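Local coordinates for protein chlorite dismutase (Nitrobacter winogradskyi, PDB 3QPI) that binds heme b and converts chlorite to chloride and molecular oxygen, at residues G24-A29 and R173-R178. Residues are numbered along the deposited sequence; the frame is centred on the assembly and turned at random.
Sequences GESLMA and REVDIR
R173 reaches from strand 171-181 to the backbone of E25 and S26, tying the loop after strand 14-23 onto the antiparallel sheet of this dimeric alpha-beta barrel (chlorite dismutase) fold. With CG anti to the backbone N (chi1 -171°) and the chain extended as far as NE, the arginine presents the edge of its guanidinium to two successive carbonyls. R173 NE makes a nearly straight bond to E25 O (2.7 Å), while R173 NH2 donates to S26 O at 3.1 Å, lying above that carbonyl plane, and adds a weak bond to E25 O. Arginine suits the place because its flat group can serve both oxygens at once; a leucine here would probably leave these two carbonyls without their donors and the loop less firmly held. E25 runs alongside R173 in the same direction, its OE1 4.1 Å from R173 NH2 but well out of the guanidinium plane, so only charge attraction is likely. V175 divides its two methyls between loop oxygens, CG2 at E25 O and CG1 at S26 OG. The apolar part is L27, whose fork sends CD2 to R173 NH2 and CD1 to V175 CG1 and, at 3.9 Å, to I177 CD1; W50 borders L27 and I177. Positive phi favours glycine at G24, where a CB would crowd R173 CG; one water bridges G24 O and E174 O, at 2.9 and 2.8 Å.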
ATOM      1  N   GLY A  24      11.802  -7.050   8.502  1.00 31.94           N
ATOM      2  CA  GLY A  24      12.924  -7.192   7.593  1.00 34.05           C
ATOM      3  C   GLY A  24      13.570  -5.842   7.305  1.00 34.32           C
ATOM      4  O   GLY A  24      13.361  -4.871   8.010  1.00 33.01           O
ATOM      5  N   GLU A  25      14.351  -5.783   6.240  1.00 40.80           N
ATOM      6  CA  GLU A  25      15.208  -4.642   5.985  1.00 39.26           C
ATOM      7  C   GLU A  25      14.404  -3.398   5.583  1.00 36.54           C
ATOM      8  O   GLU A  25      13.475  -3.462   4.791  1.00 32.39           O
ATOM      9  CB  GLU A  25      16.206  -5.028   4.903  1.00 41.76           C
ATOM     10  CG  GLU A  25      17.215  -3.971   4.556  1.00 49.36           C
ATOM     11  CD  GLU A  25      18.101  -4.420   3.403  1.00 57.34           C
ATOM     12  OE1 GLU A  25      18.650  -3.553   2.688  1.00 59.22           O
ATOM     13  OE2 GLU A  25      18.236  -5.650   3.205  1.00 58.89           O
ATOM     14  N   SER A  26      14.780  -2.265   6.153  1.00 35.90           N
ATOM     15  CA  SER A  26      14.110  -1.002   5.909  1.00 33.64           C
ATOM     16  C   SER A  26      14.692  -0.343   4.662  1.00 34.52           C
ATOM     17  O   SER A  26      15.298  -1.002   3.819  1.00 34.20           O
ATOM     18  CB  SER A  26      14.271  -0.107   7.140  1.00 33.90           C
ATOM     19  OG  SER A  26      13.478   1.063   7.059  1.00 34.88           O
ATOM     20  N   LEU A  27      14.498   0.959   4.530  1.00 36.06           N
ATOM     21  CA  LEU A  27      15.046   1.687   3.397  1.00 35.03           C
ATOM     22  C   LEU A  27      15.777   2.901   3.906  1.00 36.54           C
ATOM     23  O   LEU A  27      15.487   3.408   4.993  1.00 36.06           O
ATOM     24  CB  LEU A  27      13.946   2.130   2.441  1.00 30.32           C
ATOM     25  CG  LEU A  27      13.222   1.000   1.729  1.00 34.03           C
ATOM     26  CD1 LEU A  27      11.904   1.509   1.129  1.00 31.10           C
ATOM     27  CD2 LEU A  27      14.125   0.380   0.676  1.00 36.88           C
ATOM     28  N   MET A  28      16.724   3.365   3.104  1.00 41.19           N
ATOM     29  CA  MET A  28      17.542   4.508   3.452  1.00 46.35           C
ATOM     30  C   MET A  28      16.687   5.770   3.561  1.00 42.27           C
ATOM     31  O   MET A  28      15.631   5.875   2.933  1.00 37.14           O
ATOM     32  CB  MET A  28      18.609   4.673   2.375  1.00 52.53           C
ATOM     33  CG  MET A  28      19.509   5.883   2.528  1.00 58.82           C
ATOM     34  SD  MET A  28      20.712   5.987   1.173  1.00 70.94           S
ATOM     35  CE  MET A  28      21.305   4.292   1.095  1.00 66.19           C
ATOM     36  N   ALA A  29      17.144   6.721   4.370  1.00 47.52           N
ATOM     37  CA  ALA A  29      16.467   8.015   4.519  1.00 46.88           C
ATOM     38  C   ALA A  29      16.551   8.850   3.237  1.00 43.83           C
ATOM     39  O   ALA A  29      17.548   8.805   2.519  1.00 43.90           O
ATOM     40  CB  ALA A  29      17.072   8.796   5.677  1.00 45.63           C
ATOM     41  N   ARG A 173       8.684  -8.833   4.487  1.00 31.53           N
ATOM     42  CA  ARG A 173       9.348  -7.545   4.470  1.00 32.20           C
ATOM     43  C   ARG A 173       8.312  -6.444   4.288  1.00 33.86           C
ATOM     44  O   ARG A 173       7.395  -6.576   3.486  1.00 33.72           O
ATOM     45  CB  ARG A 173      10.422  -7.472   3.383  1.00 32.73           C
ATOM     46  CG  ARG A 173      11.288  -6.222   3.468  1.00 32.37           C
ATOM     47  CD  ARG A 173      12.380  -6.164   2.386  1.00 32.86           C
ATOM     48  NE  ARG A 173      13.178  -4.939   2.525  1.00 34.59           N
ATOM     49  CZ  ARG A 173      13.952  -4.405   1.576  1.00 35.69           C
ATOM     50  NH1 ARG A 173      14.070  -4.990   0.390  1.00 33.79           N
ATOM     51  NH2 ARG A 173      14.618  -3.273   1.819  1.00 35.42           N
ATOM     52  N   GLU A 174       8.483  -5.352   5.033  1.00 30.34           N
ATOM     53  CA  GLU A 174       7.526  -4.267   5.043  1.00 28.54           C
ATOM     54  C   GLU A 174       8.171  -3.026   5.621  1.00 28.98           C
ATOM     55  O   GLU A 174       8.845  -3.088   6.643  1.00 28.34           O
ATOM     56  CB  GLU A 174       6.307  -4.657   5.883  1.00 28.57           C
ATOM     57  CG  GLU A 174       5.232  -3.599   5.989  1.00 26.96           C
ATOM     58  CD  GLU A 174       3.974  -4.148   6.617  1.00 30.13           C
ATOM     59  OE1 GLU A 174       4.073  -5.162   7.328  1.00 29.97           O
ATOM     60  OE2 GLU A 174       2.883  -3.604   6.383  1.00 31.54           O
ATOM     61  N   VAL A 175       7.961  -1.891   4.967  1.00 28.89           N
ATOM     62  CA  VAL A 175       8.573  -0.657   5.414  1.00 30.69           C
ATOM     63  C   VAL A 175       7.491   0.410   5.500  1.00 31.36           C
ATOM     64  O   VAL A 175       6.576   0.447   4.680  1.00 29.59           O
ATOM     65  CB  VAL A 175       9.689  -0.191   4.454  1.00 33.42           C
ATOM     66  CG1 VAL A 175      10.388   1.066   5.005  1.00 30.90           C
ATOM     67  CG2 VAL A 175      10.691  -1.326   4.203  1.00 31.61           C
ATOM     68  N   ASP A 176       7.603   1.259   6.511  1.00 30.12           N
ATOM     69  CA  ASP A 176       6.659   2.335   6.721  1.00 32.34           C
ATOM     70  C   ASP A 176       7.239   3.684   6.231  1.00 33.87           C
ATOM     71  O   ASP A 176       8.153   4.245   6.849  1.00 33.00           O
ATOM     72  CB  ASP A 176       6.300   2.412   8.214  1.00 32.00           C
ATOM     73  CG  ASP A 176       4.949   1.791   8.523  1.00 32.63           C
ATOM     74  OD1 ASP A 176       4.146   1.586   7.589  1.00 31.34           O
ATOM     75  OD2 ASP A 176       4.683   1.507   9.705  1.00 35.13           O
ATOM     76  N   ILE A 177       6.725   4.184   5.109  1.00 28.53           N
ATOM     77  CA  ILE A 177       7.074   5.528   4.640  1.00 26.85           C
ATOM     78  C   ILE A 177       5.877   6.467   4.790  1.00 27.60           C
ATOM     79  O   ILE A 177       4.770   6.136   4.355  1.00 25.62           O
ATOM     80  CB  ILE A 177       7.545   5.492   3.174  1.00 28.39           C
ATOM     81  CG1 ILE A 177       8.695   4.488   3.022  1.00 25.75           C
ATOM     82  CG2 ILE A 177       7.999   6.886   2.719  1.00 29.50           C
ATOM     83  CD1 ILE A 177       9.051   4.187   1.619  1.00 28.08           C
ATOM     84  N   ARG A 178       6.083   7.623   5.422  1.00 25.42           N
ATOM     85  CA  ARG A 178       4.999   8.600   5.546  1.00 29.00           C
ATOM     86  C   ARG A 178       5.357   9.920   4.872  1.00 29.29           C
ATOM     87  O   ARG A 178       6.495  10.377   4.959  1.00 28.25           O
ATOM     88  CB  ARG A 178       4.633   8.855   7.021  1.00 27.18           C
ATOM     89  CG  ARG A 178       4.132   7.612   7.758  1.00 28.45           C
ATOM     90  CD  ARG A 178       2.821   7.071   7.166  1.00 26.77           C
ATOM     91  NE  ARG A 178       2.350   5.897   7.897  1.00 26.90           N
ATOM     92  CZ  ARG A 178       2.656   4.632   7.595  1.00 27.31           C
ATOM     93  NH1 ARG A 178       3.442   4.338   6.554  1.00 25.35           N
ATOM     94  NH2 ARG A 178       2.178   3.647   8.355  1.00 29.75           N
TER
HETATM   95  O   HOH W   1      11.420  -2.690   7.663  1.00 27.04           O